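PDB 4XAB: EvdO2 from Micromonospora carbonacea, which probably works as a metal-dependent oxygenase of the phytanoyl-CoA dioxygenase family, with a double-stranded beta-helix fold, in the oxidative cyclizations of orthosomycin biosynthesis. Local coordinates for residues Leu102-Glu106 against Glu107-Phe111; Asp151-Thr154 against Val155-Cys159; Gln28-Glu32 against Ser33-Trp37. All coordinates share one frame; numbering follows the deposited sequence.

Contact 1 (Leu102-Glu106 against Glu107-Phe111); sequences LDMAE and EELEF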
ATOM      1  N   LEU A 102      -4.999  12.486  -9.876  1.00 22.03           N
ATOM      2  CA  LEU A 102      -5.358  11.740 -11.082  1.00 22.53           C
ATOM      3  C   LEU A 102      -6.078  12.589 -12.129  1.00 26.12           C
ATOM      4  O   LEU A 102      -6.330  12.118 -13.234  1.00 30.63           O
ATOM      5  CB  LEU A 102      -6.238  10.534 -10.727  1.00 19.09           C
ATOM      6  CG  LEU A 102      -5.635   9.443  -9.843  1.00 18.34           C
ATOM      7  CD1 LEU A 102      -6.723   8.508  -9.370  1.00 21.33           C
ATOM      8  CD2 LEU A 102      -4.577   8.668 -10.604  1.00 22.41           C
ATOM      9  N   ASP A 103      -6.407  13.830 -11.779  1.00 29.05           N
ATOM     10  CA  ASP A 103      -7.221  14.699 -12.636  1.00 32.73           C
ATOM     11  C   ASP A 103      -8.539  14.036 -13.013  1.00 33.19           C
ATOM     12  O   ASP A 103      -8.961  14.063 -14.174  1.00 32.63           O
ATOM     13  CB  ASP A 103      -6.462  15.092 -13.903  1.00 40.05           C
ATOM     14  CG  ASP A 103      -5.364  16.087 -13.634  1.00 51.76           C
ATOM     15  OD1 ASP A 103      -5.640  17.107 -12.971  1.00 58.52           O
ATOM     16  OD2 ASP A 103      -4.221  15.837 -14.071  1.00 55.04           O
ATOM     17  N   MET A 104      -9.186  13.451 -12.013  1.00 29.34           N
ATOM     18  CA  MET A 104     -10.473  12.794 -12.193  1.00 28.73           C
ATOM     19  C   MET A 104     -11.450  13.237 -11.126  1.00 34.09           C
ATOM     20  O   MET A 104     -11.055  13.470  -9.983  1.00 30.44           O
ATOM     21  CB  MET A 104     -10.315  11.283 -12.128  1.00 23.60           C
ATOM     22  CG  MET A 104      -9.515  10.718 -13.247  1.00 33.41           C
ATOM     23  SD  MET A 104      -9.339   8.957 -12.971  1.00 42.39           S
ATOM     24  CE  MET A 104     -11.048   8.473 -12.746  1.00 28.18           C
ATOM     25  N   ALA A 105     -12.723  13.354 -11.500  1.00 27.86           N
ATOM     26  CA  ALA A 105     -13.763  13.686 -10.536  1.00 22.85           C
ATOM     27  C   ALA A 105     -13.833  12.613  -9.469  1.00 24.06           C
ATOM     28  O   ALA A 105     -13.665  11.435  -9.764  1.00 24.26           O
ATOM     29  CB  ALA A 105     -15.135  13.843 -11.231  1.00 24.48           C
ATOM     30  N   GLU A 106     -14.082  13.025  -8.231  1.00 24.63           N
ATOM     31  CA  GLU A 106     -14.180  12.085  -7.115  1.00 27.36           C
ATOM     32  C   GLU A 106     -15.227  11.004  -7.380  1.00 27.07           C
ATOM     33  O   GLU A 106     -15.054   9.838  -7.009  1.00 22.42           O
ATOM     34  CB  GLU A 106     -14.508  12.840  -5.828  1.00 27.88           C
ATOM     35  CG  GLU A 106     -13.390  13.783  -5.403  1.00 26.39           C
ATOM     36  CD  GLU A 106     -13.647  14.453  -4.073  1.00 34.23           C
ATOM     37  OE1 GLU A 106     -14.330  13.849  -3.226  1.00 40.60           O
ATOM     38  OE2 GLU A 106     -13.160  15.585  -3.877  1.00 36.75           O
ATOM     39  N   GLU A 107     -16.310  11.402  -8.036  1.00 23.44           N
ATOM     40  CA  GLU A 107     -17.410  10.497  -8.358  1.00 26.73           C
ATOM     41  C   GLU A 107     -17.028   9.414  -9.360  1.00 24.19           C
ATOM     42  O   GLU A 107     -17.722   8.410  -9.487  1.00 30.75           O
ATOM     43  CB  GLU A 107     -18.596  11.299  -8.901  1.00 31.89           C
ATOM     44  CG  GLU A 107     -19.211  12.282  -7.911  1.00 34.77           C
ATOM     45  CD  GLU A 107     -18.513  13.635  -7.878  1.00 32.04           C
ATOM     46  OE1 GLU A 107     -17.427  13.775  -8.475  1.00 30.73           O
ATOM     47  OE2 GLU A 107     -19.060  14.566  -7.256  1.00 36.17           O
ATOM     48  N   GLU A 108     -15.936   9.635 -10.086  1.00 24.21           N
ATOM     49  CA  GLU A 108     -15.441   8.680 -11.075  1.00 21.74           C
ATOM     50  C   GLU A 108     -14.567   7.598 -10.459  1.00 24.56           C
ATOM     51  O   GLU A 108     -14.258   6.602 -11.103  1.00 28.38           O
ATOM     52  CB  GLU A 108     -14.642   9.406 -12.155  1.00 22.46           C
ATOM     53  CG  GLU A 108     -15.494  10.122 -13.172  1.00 34.87           C
ATOM     54  CD  GLU A 108     -14.679  10.984 -14.112  1.00 42.58           C
ATOM     55  OE1 GLU A 108     -15.207  12.017 -14.575  1.00 35.72           O
ATOM     56  OE2 GLU A 108     -13.513  10.632 -14.386  1.00 49.59           O
ATOM     57  N   LEU A 109     -14.149   7.801  -9.215  1.00 22.01           N
ATOM     58  CA  LEU A 109     -13.195   6.887  -8.606  1.00 22.53           C
ATOM     59  C   LEU A 109     -13.867   5.716  -7.918  1.00 24.06           C
ATOM     60  O   LEU A 109     -14.763   5.896  -7.095  1.00 25.26           O
ATOM     61  CB  LEU A 109     -12.313   7.633  -7.597  1.00 19.19           C
ATOM     62  CG  LEU A 109     -11.554   8.818  -8.198  1.00 19.86           C
ATOM     63  CD1 LEU A 109     -10.876   9.624  -7.096  1.00 19.96           C
ATOM     64  CD2 LEU A 109     -10.534   8.316  -9.198  1.00 26.76           C
ATOM     65  N   GLU A 110     -13.418   4.514  -8.262  1.00 20.55           N
ATOM     66  CA  GLU A 110     -13.702   3.337  -7.457  1.00 19.32           C
ATOM     67  C   GLU A 110     -12.640   3.230  -6.377  1.00 19.29           C
ATOM     68  O   GLU A 110     -11.528   3.722  -6.552  1.00 20.00           O
ATOM     69  CB  GLU A 110     -13.724   2.083  -8.325  1.00 17.04           C
ATOM     70  CG  GLU A 110     -14.886   2.075  -9.299  1.00 27.16           C
ATOM     71  CD  GLU A 110     -14.810   0.941 -10.295  1.00 33.93           C
ATOM     72  OE1 GLU A 110     -14.360  -0.160  -9.915  1.00 36.59           O
ATOM     73  OE2 GLU A 110     -15.197   1.164 -11.461  1.00 37.59           O
ATOM     74  N   PHE A 111     -12.974   2.594  -5.262  1.00 19.65           N
ATOM     75  CA  PHE A 111     -12.033   2.545  -4.152  1.00 15.87           C
ATOM     76  C   PHE A 111     -12.238   1.349  -3.246  1.00 21.85           C
ATOM     77  O   PHE A 111     -13.302   0.732  -3.233  1.00 24.72           O
ATOM     78  CB  PHE A 111     -12.127   3.839  -3.324  1.00 20.67           C
ATOM     79  CG  PHE A 111     -13.533   4.206  -2.935  1.00 26.43           C
ATOM     80  CD1 PHE A 111     -14.268   5.099  -3.702  1.00 29.33           C
ATOM     81  CD2 PHE A 111     -14.129   3.646  -1.817  1.00 30.14           C
ATOM     82  CE1 PHE A 111     -15.566   5.432  -3.352  1.00 32.61           C
ATOM     83  CE2 PHE A 111     -15.431   3.971  -1.469  1.00 33.45           C
ATOM     84  CZ  PHE A 111     -16.145   4.866  -2.234  1.00 35.16           C
TER
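The carboxylate of Glu108 turns one face to Ala105: the backbone N of Ala105 stands over CD at 4.0 Å, and the CB of Ala105 lies above the same face, nearer OE1. Beside the other oxygen, OE2, comes the methyl CE of Met104. The carboxylate of Glu107 approaches Ala105 as well, its OE1 3.6 Å from the Ala105 CB. All this surrounds a 3-10 turn that joins the end of helix 89-102 to strand 110-118 of the double-stranded beta-helix. Two consecutive backbone bonds make the turn, Glu108 N to Ala105 O at 2.9 Å and Leu109 N to Glu106 O at 3.1 Å.

Glu107 and Glu108 are exposed on the outer side of the turn, while Leu109 turns inward. Its CD2 is the meeting point of the apolar side chains: Met104 CE lies 3.6 Å from it. The thioether is extended as far as SD and then bends (chi3 53°), which swings CE round to that methyl. With an alanine at Leu109, Met104 CE and Leu102 CD1 would probably lose their shared partner, and a gap would open between the turn and helix 89-102, where Ala98 touches Leu109.

Glu106 is set apart from the other two acids: it sends its side chain back to that helix, forming a salt bridge with Arg95 and a hydrogen bond with Ser96. Leu102, the last residue of helix 89-102 before Asp103 takes positive phi, closes the apolar group with its CD1 3.8 Å from Leu109 CD2.

Contact 2 (Asp151-Thr154 against Val155-Cys159); sequences DEAT and VESGC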
ATOM      1  N   ASP A 151       2.097   4.371  12.581  1.00 17.71           N
ATOM      2  CA  ASP A 151       3.298   4.315  13.404  1.00 16.48           C
ATOM      3  C   ASP A 151       4.415   5.059  12.700  1.00 17.01           C
ATOM      4  O   ASP A 151       4.311   5.313  11.497  1.00 19.20           O
ATOM      5  CB  ASP A 151       3.715   2.861  13.641  1.00 18.94           C
ATOM      6  CG  ASP A 151       2.643   2.062  14.344  1.00 23.58           C
ATOM      7  OD1 ASP A 151       2.389   2.344  15.528  1.00 22.28           O
ATOM      8  OD2 ASP A 151       2.040   1.168  13.716  1.00 22.11           O
ATOM      9  N   GLU A 152       5.480   5.401  13.426  1.00 17.33           N
ATOM     10  CA  GLU A 152       6.695   5.821  12.739  1.00 18.97           C
ATOM     11  C   GLU A 152       7.059   4.757  11.704  1.00 18.76           C
ATOM     12  O   GLU A 152       7.013   3.557  11.995  1.00 20.40           O
ATOM     13  CB  GLU A 152       7.869   6.031  13.707  1.00 19.02           C
ATOM     14  CG  GLU A 152       9.125   6.498  12.969  1.00 24.74           C
ATOM     15  CD  GLU A 152      10.298   6.810  13.880  1.00 30.70           C
ATOM     16  OE1 GLU A 152      10.369   6.253  14.995  1.00 31.61           O
ATOM     17  OE2 GLU A 152      11.164   7.612  13.465  1.00 31.47           O
ATOM     18  N   ALA A 153       7.413   5.194  10.503  1.00 15.59           N
ATOM     19  CA  ALA A 153       7.898   4.290   9.479  1.00 13.48           C
ATOM     20  C   ALA A 153       9.314   4.687   9.097  1.00 18.88           C
ATOM     21  O   ALA A 153       9.549   5.797   8.633  1.00 20.19           O
ATOM     22  CB  ALA A 153       6.997   4.312   8.272  1.00 12.84           C
ATOM     23  N   THR A 154      10.258   3.787   9.330  1.00 17.53           N
ATOM     24  CA  THR A 154      11.654   4.046   8.993  1.00 14.40           C
ATOM     25  C   THR A 154      12.175   2.974   8.056  1.00 16.74           C
ATOM     26  O   THR A 154      11.494   1.976   7.796  1.00 19.22           O
ATOM     27  CB  THR A 154      12.545   4.057  10.235  1.00 18.79           C
ATOM     28  OG1 THR A 154      12.549   2.737  10.796  1.00 21.02           O
ATOM     29  CG2 THR A 154      12.015   5.029  11.261  1.00 20.02           C
ATOM     30  N   VAL A 155      13.401   3.144   7.582  1.00 17.34           N
ATOM     31  CA  VAL A 155      13.958   2.117   6.720  1.00 21.35           C
ATOM     32  C   VAL A 155      14.046   0.808   7.499  1.00 23.49           C
ATOM     33  O   VAL A 155      13.720  -0.251   6.969  1.00 27.01           O
ATOM     34  CB  VAL A 155      15.327   2.512   6.152  1.00 19.99           C
ATOM     35  CG1 VAL A 155      15.984   1.314   5.504  1.00 24.51           C
ATOM     36  CG2 VAL A 155      15.148   3.635   5.117  1.00 18.81           C
ATOM     37  N   GLU A 156      14.410   0.892   8.775  1.00 22.48           N
ATOM     38  CA  GLU A 156      14.570  -0.312   9.581  1.00 21.24           C
ATOM     39  C   GLU A 156      13.255  -0.928  10.037  1.00 20.69           C
ATOM     40  O   GLU A 156      13.232  -2.071  10.478  1.00 25.77           O
ATOM     41  CB  GLU A 156      15.435  -0.016  10.802  1.00 29.37           C
ATOM     42  CG  GLU A 156      16.872   0.287  10.464  1.00 43.84           C
ATOM     43  CD  GLU A 156      17.738   0.398  11.698  1.00 62.51           C
ATOM     44  OE1 GLU A 156      18.969   0.551  11.544  1.00 69.06           O
ATOM     45  OE2 GLU A 156      17.184   0.332  12.819  1.00 68.44           O
ATOM     46  N   SER A 157      12.155  -0.190   9.942  1.00 22.32           N
ATOM     47  CA  SER A 157      10.871  -0.731  10.381  1.00 17.95           C
ATOM     48  C   SER A 157      10.040  -1.203   9.191  1.00 23.60           C
ATOM     49  O   SER A 157       8.946  -1.737   9.359  1.00 26.88           O
ATOM     50  CB  SER A 157      10.099   0.310  11.198  1.00 24.57           C
ATOM     51  OG  SER A 157       9.504   1.269  10.341  1.00 22.69           O
ATOM     52  N   GLY A 158      10.566  -0.997   7.989  1.00 25.03           N
ATOM     53  CA  GLY A 158       9.899  -1.445   6.779  1.00 25.56           C
ATOM     54  C   GLY A 158       9.107  -0.400   6.010  1.00 27.77           C
ATOM     55  O   GLY A 158       8.053  -0.702   5.456  1.00 27.82           O
ATOM     56  N   CYS A 159       9.609   0.834   5.954  1.00 17.49           N
ATOM     57  CA  CYS A 159       8.959   1.853   5.135  1.00 18.35           C
ATOM     58  C   CYS A 159       9.112   1.491   3.657  1.00 16.55           C
ATOM     59  O   CYS A 159       9.873   0.594   3.306  1.00 16.92           O
ATOM     60  CB  CYS A 159       9.544   3.241   5.416  1.00 22.42           C
ATOM     61  SG  CYS A 159      11.181   3.514   4.738  1.00 18.75           S
TER
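Thr154 and Ser157 grip each other across a type I turn whose corners are Val155 and Glu156. The backbone bonds converge on one atom, Thr154 O, which takes Ser157 N at 3.1 Å and Cys159 N at 2.9 Å. These two donors come from opposite faces of the carbonyl plane: Ser157 N stands steeply above it, 73° out, while Cys159 N is less tilted. The carbonyl is thus clamped between the turn and the chain that leaves it.

Side chain to backbone bonds run both ways. Thr154 N points almost straight at Ser157 OG, 2.8 Å away, with an N-H...O angle of 174°. In return Thr154 OG1 accepts a weak bond from Ser157 N at 3.1 Å. The exchange resembles a capping box, though here its return bond is weak and it lies within a loop. Ser157 OG can take the first of these bonds because it is tucked between its own backbone N and carbonyl carbon (chi1 78°), folded back over the turn and buried there. Gly158 follows with positive phi, where a CB would press on the preceding carbonyl oxygen.

Apolar contact is slight, with Ala153 CB 4.0 Å from Cys159 CB.

The turn sits in the loop between strands 139-149 and 160-162. Ala153 shares backbone hydrogen bonding with Leu201 and Glu156 with Leu221, while Ser157 packs on Asn220 and Thr222, in the connection ahead of strand 226-234.

Contact 3 (Gln28-Glu32 against Ser33-Trp37); sequences QVASE and SEVAW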
ATOM      1  N   GLN A  28       1.394  14.710   6.872  1.00 15.49           N
ATOM      2  CA  GLN A  28       0.335  14.492   7.845  1.00 14.29           C
ATOM      3  C   GLN A  28      -1.037  14.453   7.170  1.00 16.84           C
ATOM      4  O   GLN A  28      -1.692  15.484   7.021  1.00 20.49           O
ATOM      5  CB  GLN A  28       0.362  15.586   8.919  1.00 18.63           C
ATOM      6  CG  GLN A  28      -0.672  15.388  10.037  1.00 23.15           C
ATOM      7  CD  GLN A  28      -0.052  15.100  11.398  1.00 22.84           C
ATOM      8  OE1 GLN A  28       0.840  15.814  11.853  1.00 22.01           O
ATOM      9  NE2 GLN A  28      -0.527  14.035  12.057  1.00 20.98           N
ATOM     10  N   VAL A  29      -1.474  13.274   6.751  1.00 15.41           N
ATOM     11  CA  VAL A  29      -2.769  13.159   6.085  0.65 13.14           C
ATOM     12  C   VAL A  29      -3.859  12.756   7.091  1.00 19.12           C
ATOM     13  O   VAL A  29      -5.043  12.934   6.832  1.00 19.34           O
ATOM     14  CB  VAL A  29      -2.715  12.153   4.910  0.65 16.87           C
ATOM     15  CG1 VAL A  29      -2.763  10.721   5.413  0.65 22.98           C
ATOM     16  CG2 VAL A  29      -3.868  12.401   3.930  0.65 15.10           C
ATOM     17  N   ALA A  30      -3.441  12.208   8.228  1.00 19.62           N
ATOM     18  CA  ALA A  30      -4.344  11.877   9.319  1.00 17.25           C
ATOM     19  C   ALA A  30      -3.864  12.620  10.546  1.00 20.68           C
ATOM     20  O   ALA A  30      -2.667  12.658  10.815  1.00 19.74           O
ATOM     21  CB  ALA A  30      -4.383  10.375   9.584  1.00 19.18           C
ATOM     22  N   SER A  31      -4.797  13.224  11.275  1.00 19.60           N
ATOM     23  CA  SER A  31      -4.456  13.953  12.491  1.00 21.28           C
ATOM     24  C   SER A  31      -4.061  12.983  13.579  1.00 25.67           C
ATOM     25  O   SER A  31      -4.323  11.789  13.472  1.00 21.18           O
ATOM     26  CB  SER A  31      -5.634  14.786  12.968  1.00 22.28           C
ATOM     27  OG  SER A  31      -6.641  13.924  13.481  1.00 25.83           O
ATOM     28  N   GLU A  32      -3.472  13.511  14.647  1.00 28.14           N
ATOM     29  CA  GLU A  32      -3.088  12.685  15.781  1.00 32.52           C
ATOM     30  C   GLU A  32      -4.288  11.939  16.367  1.00 28.11           C
ATOM     31  O   GLU A  32      -4.166  10.781  16.768  1.00 28.82           O
ATOM     32  CB  GLU A  32      -2.414  13.543  16.853  1.00 42.21           C
ATOM     33  CG  GLU A  32      -1.766  12.742  17.963  1.00 49.18           C
ATOM     34  CD  GLU A  32      -0.938  13.605  18.891  1.00 52.03           C
ATOM     35  OE1 GLU A  32      -0.948  14.843  18.721  1.00 49.18           O
ATOM     36  OE2 GLU A  32      -0.276  13.043  19.789  1.00 59.03           O
ATOM     37  N   SER A  33      -5.449  12.587  16.397  1.00 28.94           N
ATOM     38  CA  SER A  33      -6.638  11.955  16.958  1.00 34.59           C
ATOM     39  C   SER A  33      -7.200  10.896  16.009  1.00 33.15           C
ATOM     40  O   SER A  33      -7.710   9.869  16.455  1.00 30.14           O
ATOM     41  CB  SER A  33      -7.707  13.002  17.295  1.00 42.20           C
ATOM     42  OG  SER A  33      -8.277  13.558  16.126  1.00 50.07           O
ATOM     43  N   GLU A  34      -7.107  11.142  14.702  1.00 30.89           N
ATOM     44  CA  GLU A  34      -7.527  10.155  13.718  1.00 22.95           C
ATOM     45  C   GLU A  34      -6.619   8.925  13.765  1.00 27.07           C
ATOM     46  O   GLU A  34      -7.093   7.799  13.671  1.00 28.14           O
ATOM     47  CB  GLU A  34      -7.541  10.760  12.307  1.00 20.88           C
ATOM     48  CG  GLU A  34      -8.696  11.729  12.074  1.00 25.74           C
ATOM     49  CD  GLU A  34      -8.577  12.514  10.773  1.00 28.51           C
ATOM     50  OE1 GLU A  34      -7.460  12.611  10.222  1.00 25.41           O
ATOM     51  OE2 GLU A  34      -9.607  13.038  10.301  1.00 27.58           O
ATOM     52  N   VAL A  35      -5.317   9.144  13.921  1.00 22.02           N
ATOM     53  CA  VAL A  35      -4.372   8.047  14.106  1.00 24.40           C
ATOM     54  C   VAL A  35      -4.684   7.249  15.377  1.00 26.74           C
ATOM     55  O   VAL A  35      -4.640   6.022  15.375  1.00 23.22           O
ATOM     56  CB  VAL A  35      -2.919   8.570  14.172  1.00 22.66           C
ATOM     57  CG1 VAL A  35      -1.960   7.487  14.678  1.00 24.90           C
ATOM     58  CG2 VAL A  35      -2.492   9.079  12.809  1.00 20.18           C
ATOM     59  N   ALA A  36      -5.016   7.950  16.458  1.00 27.51           N
ATOM     60  CA  ALA A  36      -5.326   7.283  17.720  1.00 30.85           C
ATOM     61  C   ALA A  36      -6.523   6.351  17.556  1.00 29.20           C
ATOM     62  O   ALA A  36      -6.526   5.234  18.071  1.00 29.63           O
ATOM     63  CB  ALA A  36      -5.587   8.302  18.818  1.00 28.50           C
ATOM     64  N   TRP A  37      -7.528   6.809  16.820  1.00 28.92           N
ATOM     65  CA  TRP A  37      -8.714   5.997  16.576  1.00 35.78           C
ATOM     66  C   TRP A  37      -8.404   4.818  15.655  1.00 33.12           C
ATOM     67  O   TRP A  37      -8.893   3.705  15.863  1.00 36.95           O
ATOM     68  CB  TRP A  37      -9.838   6.844  15.982  1.00 38.34           C
ATOM     69  CG  TRP A  37     -11.085   6.056  15.772  1.00 45.84           C
ATOM     70  CD1 TRP A  37     -12.066   5.819  16.687  1.00 47.07           C
ATOM     71  CD2 TRP A  37     -11.480   5.381  14.572  1.00 46.98           C
ATOM     72  NE1 TRP A  37     -13.053   5.043  16.129  1.00 48.73           N
ATOM     73  CE2 TRP A  37     -12.716   4.760  14.832  1.00 49.82           C
ATOM     74  CE3 TRP A  37     -10.909   5.244  13.303  1.00 51.39           C
ATOM     75  CZ2 TRP A  37     -13.392   4.015  13.872  1.00 53.25           C
ATOM     76  CZ3 TRP A  37     -11.582   4.504  12.352  1.00 51.71           C
ATOM     77  CH2 TRP A  37     -12.810   3.898  12.640  1.00 53.05           C
TER
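This is a helix start, a capping box at the N-terminus of helix 32-45, where the chain arrives from strand 23-26 through a short loop. Ser31 is the N-cap and Glu34, three residues on, is its partner; each side chain bonds the other's backbone N-H. Ser31 OG receives Glu34 N at 3.1 Å, and Glu34 OE1 receives Ser31 N at 2.9 Å, both fairly straight. The carboxylate is approached on the anti side of OE1, with the nitrogen 32° out of its plane.

The torsions fit this exchange. Ser31 OG sits between its own backbone N and carbonyl carbon (chi1 71°), which points it at Glu34 N. Glu34 runs its chain out extended, and its CG passes 3.3 Å from Ser31 OG. Glu34 OE1 is doubly engaged, because Arg93 of helix 89-102 also forms a salt bridge with it; that arginine bonds Val29 O as well. The charged pair therefore ties the cap to the neighbouring helix, and would be expected to favour an ionised carboxylate.

Next to the cap there is one apolar contact, Ala30 CB to Val35 CG2 at 4.0 Å, and Ala30 itself rests on His90 and Thr148. The regular helix then takes over, Val35 N bonding Ser31 O at 2.9 Å and Ala36 N bonding Glu32 O. Glu32, on the outer side, sends OE1 to the backbone N of Met4 near the chain's beginning.

The loop ahead of the cap is braced by Gln28. Its amide NE2 reaches forward to Ala30 O at 2.8 Å, with that oxygen lying in the Gln28 amide plane and the bond almost linear.

In the fold
All three are partly buried local contacts, each combining buried and exposed residues. Contact 1 and contact 3 share helix 89-102: contact 1 begins at its last residue, whereas contact 3 is bound to it through Arg93. Strand 139-149 is common ground, touched by contacts 1 and 3 and leading into contact 2. Contacts 1 and 2 lie on opposite sides of the chain's centre, while contacts 2 and 3 come within about 6 Å at their nearest atoms without touching. Their chemistry differs: contact 1 combines a 3-10 turn with apolar packing, contact 2 rests on neutral hydroxyls and one shared carbonyl, and contact 3 adds a charged carboxylate to its cap.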